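Local coordinates for antifungal protein GAFP-1 (Gastrodia elata, PDB 1XD5) that probably binds mannose as a monomeric monocot lectin of the bulb type, and is named for an antifungal activity, at residues A[16-21]-A[87-92]; A[47-52]-A[67-72]; A[7-12]-A[53-58]. All blocks are in the same frame, centred on the assembly; numbering follows the deposited sequence.

Contact 1. Residues A[16-21]-A[87-92]. With SO4 (sulfate ion), chain F.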
loop_
_atom_site.group_PDB
_atom_site.type_symbol
_atom_site.label_atom_id
_atom_site.label_comp_id
_atom_site.label_asym_id
_atom_site.label_seq_id
_atom_site.Cartn_x
_atom_site.Cartn_y
_atom_site.Cartn_z
ATOM N N LEU A 16 -2.994 -2.390 6.603
ATOM C CA LEU A 16 -2.954 -3.822 6.452
ATOM C C LEU A 16 -2.093 -4.329 7.594
ATOM O O LEU A 16 -1.114 -3.679 7.969
ATOM C CB LEU A 16 -2.320 -4.208 5.118
ATOM C CG LEU A 16 -2.922 -3.619 3.843
ATOM C CD1 LEU A 16 -2.192 -4.229 2.645
ATOM C CD2 LEU A 16 -4.454 -3.843 3.759
ATOM N N ALA A 17 -2.458 -5.473 8.148
ATOM C CA ALA A 17 -1.705 -6.043 9.247
ATOM C C ALA A 17 -1.540 -7.546 9.062
ATOM O O ALA A 17 -2.444 -8.225 8.574
ATOM C CB ALA A 17 -2.400 -5.744 10.566
ATOM N N GLU A 18 -0.377 -8.048 9.449
ATOM C CA GLU A 18 -0.097 -9.475 9.446
ATOM C C GLU A 18 0.905 -9.714 10.562
ATOM O O GLU A 18 2.072 -9.355 10.436
ATOM C CB GLU A 18 0.473 -9.917 8.086
ATOM C CG GLU A 18 0.707 -11.422 7.932
ATOM C CD GLU A 18 -0.429 -12.282 8.472
ATOM O OE1 GLU A 18 -1.513 -12.317 7.851
ATOM O OE2 GLU A 18 -0.238 -12.936 9.517
ATOM N N GLY A 19 0.435 -10.283 11.669
ATOM C CA GLY A 19 1.273 -10.490 12.830
ATOM C C GLY A 19 1.857 -9.175 13.296
ATOM O O GLY A 19 1.115 -8.238 13.566
ATOM N N GLY A 20 3.185 -9.105 13.366
ATOM C CA GLY A 20 3.880 -7.898 13.789
ATOM C C GLY A 20 4.143 -6.903 12.670
ATOM O O GLY A 20 4.812 -5.891 12.886
ATOM N N TYR A 21 3.642 -7.197 11.467
ATOM C CA TYR A 21 3.818 -6.294 10.331
ATOM C C TYR A 21 2.619 -5.388 10.152
ATOM O O TYR A 21 1.464 -5.826 10.212
ATOM C CB TYR A 21 4.082 -7.067 9.028
ATOM C CG TYR A 21 5.202 -8.083 9.107
ATOM C CD1 TYR A 21 5.099 -9.303 8.447
ATOM C CD2 TYR A 21 6.368 -7.820 9.837
ATOM C CE1 TYR A 21 6.120 -10.239 8.511
ATOM C CE2 TYR A 21 7.393 -8.752 9.914
ATOM C CZ TYR A 21 7.262 -9.956 9.244
ATOM O OH TYR A 21 8.268 -10.880 9.312
ATOM N N LEU A 87 -0.247 -7.649 2.313
ATOM C CA LEU A 87 0.900 -7.756 3.202
ATOM C C LEU A 87 1.148 -9.241 3.498
ATOM O O LEU A 87 0.367 -9.889 4.196
ATOM C CB LEU A 87 0.647 -6.945 4.477
ATOM C CG LEU A 87 1.668 -6.937 5.623
ATOM C CD1 LEU A 87 3.070 -6.730 5.133
ATOM C CD2 LEU A 87 1.300 -5.867 6.647
ATOM N N GLN A 88 2.228 -9.777 2.938
ATOM C CA GLN A 88 2.506 -11.198 3.022
ATOM C C GLN A 88 3.188 -11.585 4.327
ATOM O O GLN A 88 3.793 -10.748 5.009
ATOM C CB GLN A 88 3.365 -11.643 1.841
ATOM C CG GLN A 88 2.751 -11.334 0.484
ATOM C CD GLN A 88 3.546 -11.929 -0.652
ATOM O OE1 GLN A 88 4.755 -12.201 -0.522
ATOM N NE2 GLN A 88 2.881 -12.141 -1.764
ATOM N N ARG A 89 3.095 -12.869 4.654
ATOM C CA ARG A 89 3.732 -13.404 5.846
ATOM C C ARG A 89 5.265 -13.361 5.767
ATOM O O ARG A 89 5.932 -13.493 6.784
ATOM C CB ARG A 89 3.240 -14.828 6.104
ATOM C CG ARG A 89 1.848 -14.875 6.744
ATOM C CD ARG A 89 1.241 -16.261 6.756
ATOM N NE ARG A 89 -0.082 -16.303 7.373
ATOM C CZ ARG A 89 -0.308 -16.449 8.676
ATOM N NH1 ARG A 89 0.699 -16.547 9.532
ATOM N NH2 ARG A 89 -1.556 -16.482 9.124
ATOM N N ASP A 90 5.820 -13.186 4.566
ATOM C CA ASP A 90 7.270 -13.000 4.417
ATOM C C ASP A 90 7.663 -11.514 4.455
ATOM O O ASP A 90 8.803 -11.159 4.131
ATOM C CB ASP A 90 7.786 -13.673 3.141
ATOM C CG ASP A 90 7.361 -12.937 1.869
ATOM O OD1 ASP A 90 6.460 -12.076 1.938
ATOM O OD2 ASP A 90 7.872 -13.165 0.752
ATOM N N ARG A 91 6.707 -10.664 4.848
ATOM C CA ARG A 91 6.913 -9.214 5.011
ATOM C C ARG A 91 6.961 -8.409 3.705
ATOM O O ARG A 91 7.154 -7.189 3.739
ATOM C CB ARG A 91 8.157 -8.915 5.867
ATOM C CG ARG A 91 8.076 -7.588 6.616
ATOM C CD ARG A 91 9.354 -7.209 7.342
ATOM N NE ARG A 91 10.429 -6.865 6.414
ATOM C CZ ARG A 91 11.605 -6.357 6.783
ATOM N NH1 ARG A 91 11.864 -6.111 8.065
ATOM N NH2 ARG A 91 12.522 -6.095 5.867
ATOM N N ASN A 92 6.807 -9.079 2.561
ATOM C CA ASN A 92 6.714 -8.369 1.285
ATOM C C ASN A 92 5.319 -7.782 1.179
ATOM O O ASN A 92 4.360 -8.365 1.682
ATOM C CB ASN A 92 7.015 -9.286 0.076
ATOM C CG ASN A 92 7.693 -8.538 -1.089
ATOM O OD1 ASN A 92 7.907 -7.332 -1.018
ATOM N ND2 ASN A 92 8.042 -9.265 -2.157
HETATM S S SO4 F . 15.477 -4.877 7.722
HETATM O O1 SO4 F . 16.648 -5.685 7.457
HETATM O O2 SO4 F . 14.831 -4.551 6.456
HETATM O O3 SO4 F . 15.870 -3.632 8.366
HETATM O O4 SO4 F . 14.573 -5.626 8.591
HETATM O O HOH W 1 8.329 -13.028 7.854
#

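Contact 2. Residues A[47-52]-A[67-72]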
loop_
_atom_site.group_PDB
_atom_site.type_symbol
_atom_site.label_atom_id
_atom_site.label_comp_id
_atom_site.label_asym_id
_atom_site.label_seq_id
_atom_site.Cartn_x
_atom_site.Cartn_y
_atom_site.Cartn_z
ATOM N N GLY A 47 4.360 14.943 5.531
ATOM C CA GLY A 47 4.316 16.388 5.448
ATOM C C GLY A 47 3.866 16.958 4.113
ATOM O O GLY A 47 3.745 18.175 4.003
ATOM N N LYS A 48 3.609 16.106 3.115
ATOM C CA LYS A 48 3.144 16.586 1.798
ATOM C C LYS A 48 1.727 17.137 1.882
ATOM O O LYS A 48 1.333 18.016 1.110
ATOM C CB LYS A 48 3.200 15.475 0.750
ATOM C CG LYS A 48 4.595 14.997 0.408
ATOM C CD LYS A 48 5.410 16.059 -0.297
ATOM C CE LYS A 48 6.674 15.445 -0.890
ATOM N NZ LYS A 48 7.484 16.461 -1.606
ATOM N N ALA A 49 0.971 16.595 2.828
ATOM C CA ALA A 49 -0.396 17.001 3.107
ATOM C C ALA A 49 -0.782 16.240 4.372
ATOM O O ALA A 49 0.071 15.598 4.987
ATOM C CB ALA A 49 -1.310 16.630 1.943
ATOM N N SER A 50 -2.054 16.297 4.750
ATOM C CA SER A 50 -2.547 15.514 5.874
ATOM C C SER A 50 -3.889 14.864 5.517
ATOM O O SER A 50 -4.499 15.192 4.496
ATOM C CB SER A 50 -2.662 16.376 7.136
ATOM O OG SER A 50 -3.687 17.336 6.985
ATOM N N GLY A 51 -4.325 13.921 6.346
ATOM C CA GLY A 51 -5.601 13.267 6.132
ATOM C C GLY A 51 -5.609 12.443 4.860
ATOM O O GLY A 51 -6.615 12.409 4.152
ATOM N N CYS A 52 -4.490 11.780 4.575
ATOM C CA CYS A 52 -4.360 10.997 3.350
ATOM C C CYS A 52 -5.089 9.676 3.398
ATOM O O CYS A 52 -5.315 9.115 4.461
ATOM C CB CYS A 52 -2.897 10.734 3.009
ATOM S SG CYS A 52 -2.151 12.166 2.223
ATOM N N GLY A 67 -7.772 14.201 -0.012
ATOM C CA GLY A 67 -8.954 14.673 -0.719
ATOM C C GLY A 67 -8.827 14.299 -2.182
ATOM O O GLY A 67 -8.619 13.127 -2.506
ATOM N N SER A 68 -8.907 15.290 -3.069
ATOM C CA SER A 68 -8.802 15.037 -4.510
ATOM C C SER A 68 -7.368 15.137 -5.062
ATOM O O SER A 68 -7.118 14.799 -6.221
ATOM C CB SER A 68 -9.732 15.978 -5.291
ATOM O OG SER A 68 -9.317 17.330 -5.138
ATOM N N ARG A 69 -6.430 15.589 -4.237
ATOM C CA ARG A 69 -5.043 15.776 -4.679
ATOM C C ARG A 69 -4.243 14.478 -4.604
ATOM O O ARG A 69 -4.218 13.837 -3.558
ATOM C CB ARG A 69 -4.357 16.838 -3.821
ATOM C CG ARG A 69 -5.012 18.223 -3.877
ATOM C CD ARG A 69 -5.730 18.624 -2.594
ATOM N NE ARG A 69 -4.835 18.638 -1.440
ATOM C CZ ARG A 69 -5.227 18.786 -0.180
ATOM N NH1 ARG A 69 -6.516 18.937 0.113
ATOM N NH2 ARG A 69 -4.328 18.780 0.798
ATOM N N ALA A 70 -3.591 14.113 -5.709
ATOM C CA ALA A 70 -2.665 12.985 -5.753
ATOM C C ALA A 70 -1.352 13.363 -5.088
ATOM O O ALA A 70 -0.833 14.457 -5.314
ATOM C CB ALA A 70 -2.416 12.551 -7.199
ATOM N N ILE A 71 -0.810 12.456 -4.281
ATOM C CA ILE A 71 0.418 12.720 -3.526
ATOM C C ILE A 71 1.579 11.835 -3.984
ATOM O O ILE A 71 2.729 12.280 -4.037
ATOM C CB ILE A 71 0.187 12.503 -2.005
ATOM C CG1 ILE A 71 -0.988 13.341 -1.466
ATOM C CG2 ILE A 71 1.486 12.732 -1.218
ATOM C CD1 ILE A 71 -0.866 14.865 -1.648
ATOM N N TRP A 72 1.269 10.580 -4.294
ATOM C CA TRP A 72 2.278 9.576 -4.601
ATOM C C TRP A 72 1.564 8.417 -5.280
ATOM O O TRP A 72 0.387 8.172 -5.012
ATOM C CB TRP A 72 2.935 9.118 -3.290
ATOM C CG TRP A 72 3.932 8.007 -3.361
ATOM C CD1 TRP A 72 5.293 8.122 -3.349
ATOM C CD2 TRP A 72 3.652 6.597 -3.397
ATOM N NE1 TRP A 72 5.876 6.876 -3.387
ATOM C CE2 TRP A 72 4.892 5.922 -3.420
ATOM C CE3 TRP A 72 2.473 5.834 -3.407
ATOM C CZ2 TRP A 72 4.990 4.526 -3.458
ATOM C CZ3 TRP A 72 2.571 4.445 -3.458
ATOM C CH2 TRP A 72 3.823 3.810 -3.480
HETATM O O HOH W 2 -3.473 19.017 3.439
HETATM O O HOH W 3 -8.301 12.156 1.876
#

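Contact 3. Residues A[7-12]-A[53-58]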
loop_
_atom_site.group_PDB
_atom_site.type_symbol
_atom_site.label_atom_id
_atom_site.label_comp_id
_atom_site.label_asym_id
_atom_site.label_seq_id
_atom_site.Cartn_x
_atom_site.Cartn_y
_atom_site.Cartn_z
ATOM N N GLY A 7 -10.545 -0.896 -6.200
ATOM C CA GLY A 7 -11.819 -0.218 -6.050
ATOM C C GLY A 7 -12.095 0.137 -4.605
ATOM O O GLY A 7 -13.151 0.699 -4.286
ATOM N N HIS A 8 -11.153 -0.206 -3.725
ATOM C CA HIS A 8 -11.283 0.081 -2.298
ATOM C C HIS A 8 -10.101 0.907 -1.796
ATOM O O HIS A 8 -9.074 1.015 -2.468
ATOM C CB HIS A 8 -11.416 -1.216 -1.491
ATOM C CG HIS A 8 -12.666 -1.979 -1.799
ATOM N ND1 HIS A 8 -13.814 -1.861 -1.044
ATOM C CD2 HIS A 8 -12.958 -2.853 -2.792
ATOM C CE1 HIS A 8 -14.757 -2.634 -1.555
ATOM N NE2 HIS A 8 -14.263 -3.246 -2.617
ATOM N N GLN A 9 -10.269 1.495 -0.619
ATOM C CA GLN A 9 -9.254 2.377 -0.074
ATOM C C GLN A 9 -9.071 2.167 1.412
ATOM O O GLN A 9 -9.964 1.656 2.098
ATOM C CB GLN A 9 -9.584 3.839 -0.379
ATOM C CG GLN A 9 -10.659 4.445 0.505
ATOM C CD GLN A 9 -10.952 5.875 0.137
ATOM O OE1 GLN A 9 -10.946 6.222 -1.040
ATOM N NE2 GLN A 9 -11.203 6.708 1.136
ATOM N N LEU A 10 -7.894 2.533 1.906
ATOM C CA LEU A 10 -7.715 2.631 3.340
ATOM C C LEU A 10 -7.925 4.089 3.696
ATOM O O LEU A 10 -7.353 4.973 3.059
ATOM C CB LEU A 10 -6.327 2.161 3.771
ATOM C CG LEU A 10 -5.964 0.688 3.548
ATOM C CD1 LEU A 10 -4.481 0.482 3.826
ATOM C CD2 LEU A 10 -6.810 -0.256 4.402
ATOM N N ASP A 11 -8.755 4.336 4.703
ATOM C CA ASP A 11 -8.932 5.687 5.211
ATOM C C ASP A 11 -7.698 6.054 6.022
ATOM O O ASP A 11 -6.830 5.211 6.268
ATOM C CB ASP A 11 -10.196 5.794 6.074
ATOM C CG ASP A 11 -11.464 5.475 5.299
ATOM O OD1 ASP A 11 -11.576 5.882 4.111
ATOM O OD2 ASP A 11 -12.408 4.813 5.796
ATOM N N THR A 12 -7.616 7.317 6.424
ATOM C CA THR A 12 -6.478 7.800 7.194
ATOM C C THR A 12 -6.247 6.963 8.443
ATOM O O THR A 12 -7.166 6.740 9.214
ATOM C CB THR A 12 -6.710 9.254 7.591
ATOM O OG1 THR A 12 -6.977 10.015 6.414
ATOM C CG2 THR A 12 -5.419 9.854 8.156
ATOM N N VAL A 53 -5.432 9.186 2.216
ATOM C CA VAL A 53 -6.029 7.868 2.057
ATOM C C VAL A 53 -5.203 7.094 1.030
ATOM O O VAL A 53 -4.449 7.689 0.254
ATOM C CB VAL A 53 -7.526 7.976 1.658
ATOM C CG1 VAL A 53 -8.293 8.792 2.703
ATOM C CG2 VAL A 53 -7.688 8.606 0.281
ATOM N N LEU A 54 -5.323 5.773 1.045
ATOM C CA LEU A 54 -4.571 4.937 0.144
ATOM C C LEU A 54 -5.573 4.186 -0.723
ATOM O O LEU A 54 -6.409 3.454 -0.202
ATOM C CB LEU A 54 -3.687 3.951 0.924
ATOM C CG LEU A 54 -2.813 3.013 0.074
ATOM C CD1 LEU A 54 -1.765 3.803 -0.700
ATOM C CD2 LEU A 54 -2.147 1.916 0.927
ATOM N N LYS A 55 -5.495 4.392 -2.033
ATOM C CA LYS A 55 -6.455 3.798 -2.957
ATOM C C LYS A 55 -5.784 2.749 -3.828
ATOM O O LYS A 55 -4.835 3.053 -4.535
ATOM C CB LYS A 55 -7.076 4.880 -3.855
ATOM C CG LYS A 55 -7.924 5.914 -3.122
ATOM C CD LYS A 55 -8.829 6.679 -4.102
ATOM C CE LYS A 55 -9.601 7.797 -3.402
ATOM N NZ LYS A 55 -10.204 8.769 -4.368
ATOM N N MET A 56 -6.296 1.522 -3.780
ATOM C CA MET A 56 -5.895 0.480 -4.706
ATOM C C MET A 56 -6.864 0.611 -5.876
ATOM O O MET A 56 -8.044 0.282 -5.745
ATOM C CB MET A 56 -5.988 -0.904 -4.042
ATOM C CG MET A 56 -5.621 -2.098 -4.940
ATOM S SD MET A 56 -3.866 -2.148 -5.394
ATOM C CE MET A 56 -3.908 -1.555 -7.100
ATOM N N GLN A 57 -6.369 1.116 -7.002
ATOM C CA GLN A 57 -7.221 1.420 -8.148
ATOM C C GLN A 57 -7.449 0.225 -9.067
ATOM O O GLN A 57 -6.656 -0.717 -9.108
ATOM C CB GLN A 57 -6.647 2.605 -8.937
ATOM C CG GLN A 57 -6.536 3.879 -8.080
ATOM C CD GLN A 57 -6.143 5.115 -8.864
ATOM O OE1 GLN A 57 -6.317 6.221 -8.380
ATOM N NE2 GLN A 57 -5.598 4.928 -10.056
ATOM N N ASN A 58 -8.546 0.290 -9.813
ATOM C CA ASN A 58 -8.893 -0.735 -10.789
ATOM C C ASN A 58 -7.929 -0.823 -11.969
ATOM O O ASN A 58 -7.907 -1.824 -12.677
ATOM C CB ASN A 58 -10.331 -0.519 -11.279
ATOM C CG ASN A 58 -11.355 -1.005 -10.269
ATOM O OD1 ASN A 58 -11.219 -2.095 -9.705
ATOM N ND2 ASN A 58 -12.370 -0.193 -10.017
#

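Contact 1. Residues A[16-21]-A[87-92]
The phenol ring of Y21 lies with one face against the aliphatic stem of R91. CG of R91 sits almost on the ring normal, 3.5 Å from the Y21 ring centroid and 8° off the perpendicular, a clear CH-pi contact. At the ring's edge, in its plane, come the carbonyl O of R89 and a water. The water donates to R89 O over 2.7 Å and lies 2.6 Å from Y21 OH, so the phenol is tied to the turn at its far end as well as along its face. R91's guanidinium stands 72° from the ring and meets the sulfate edge-on: NH1 gives a bond of 2.8 Å to sulfate O4 and NH2 another to O2. D35 pairs with NH1, and R38 also holds the sulfate, which is probably from the crystallisation liquor. R89 is met differently. OE2 of E18 hovers over one face of its guanidinium, 3.7 Å from R89 NH1, a long salt bridge of charges alone with no N-H aimed at the oxygen.

In this bulb-type lectin, whose three four-stranded antiparallel sheets form a beta-prism II fold, the contact sets the type II' turn E18-Y21 of one sheet against the type I turn Q88-R91 of another. Q88, D90, N92, V94 and Y96 match the family's mannose-binding signature, so the segment is consistent with a sugar site. An Asx turn shapes it, D90 OD1 accepting N92 N at 3.1 Å from above the carboxylate plane.

Deeper in, L87 fills the angle between strand and turn. With CG anti to the backbone N (chi1 177°), its CD2 reaches 3.5 Å from L16 O and also touches CB of Y21, while its CB meets CB of L16.

Contact 2. Residues A[47-52]-A[67-72]
I71 does the packing here, sending a different branch to each of three residues in 47-52. Its CG2 lies 3.8 Å from CB of K48, the two side chains running at a slant to each other before the lysine turns off toward its amine. CD1 of I71 comes to 4.0 Å from CB of A49, and CG1 stands equally far from SG of C52. The branches spread this way because CG1 lies beside the backbone N (chi1 -55°) while CG2 is anti to it. C52, buried, is bonded to C29 by a disulfide, which ties the end of 47-52 to another part of the chain.

Toward the surface the fit slackens, and no direct hydrogen bond links the two segments. R69 bends at chi2 and chi3 and brings NH2 to 3.9 Å from CB of A49; a water in the guanidinium plane joins R69 NH2 to S50 N, both bonds weak. At the other end a second water is held more firmly, donating to G51 O and accepting from G67 N, each at 2.8 Å. S66 accounts for S50 O.

Strand 69-73 is one of the two outer strands of its sheet, and I71 packs it against the loop that leads into strand 52-56, an edge-strand to loop contact within the beta-prism II fold of bulb-type lectins.

Contact 3. Residues A[7-12]-A[53-58]
Strands 8-10 and 53-56 run antiparallel, their axes 4.5 Å apart at closest and their directions 153° from one another, as neighbours in one four-stranded sheet of the beta-prism II fold. L10 and L54 form a hydrogen-bonded pair: L10 N donates to L54 O at 2.7 Å, and L54 N to L10 O at 3.0 Å. Toward G7 the pairing is less regular; there M56 N gives a bond to H8 O, and G7 N one to M56 O at 2.8 Å.

The side chains sort onto two faces. L10 and L54 lie side by side with CD1 of L10 4.0 Å from CD2 of L54; I25 and L4 add to this apolar face, and M56 shares it. On the other face Q9 and K55 form a non-hydrogen-bonded pair and run the same way, with OE1 of Q9 only 3.1 Å from CE of K55. K55 also makes a cation-pi contact with Y65. NE2 of Q9 passes V53 at a slant, 3.9 Å from its CG1.

Q9 starts from a crowded position, CG lying between the backbone N and the carbonyl carbon (chi1 78°), then extends straight. Its NE2 is thereby directed to D11 OD1, a nearly straight bond of 3.1 Å with the acceptor close to the amide plane of Q9.

Contacts 2 and 3 share a sheet: their centres are 13 Å apart, and T12 OG1 of contact 3 sits 2.7 Å from C52 O of contact 2, a probable hydrogen bond. Contact 1 lies on the opposite side of the chain's centre from both, about 18 Å from contact 3 and 25 Å from contact 2 between centres. It touches contact 3 through L16 N and L10 CD1, 4.3 Å apart, whereas contacts 1 and 2 come no nearer than about 12 Å between nearest atoms. The sulfate is held at the end of R91, away from the putative sugar site's polar side chains. Q57 begins a similar sequence signature, continued by D59, V63 and Y65, consistent with a second such site.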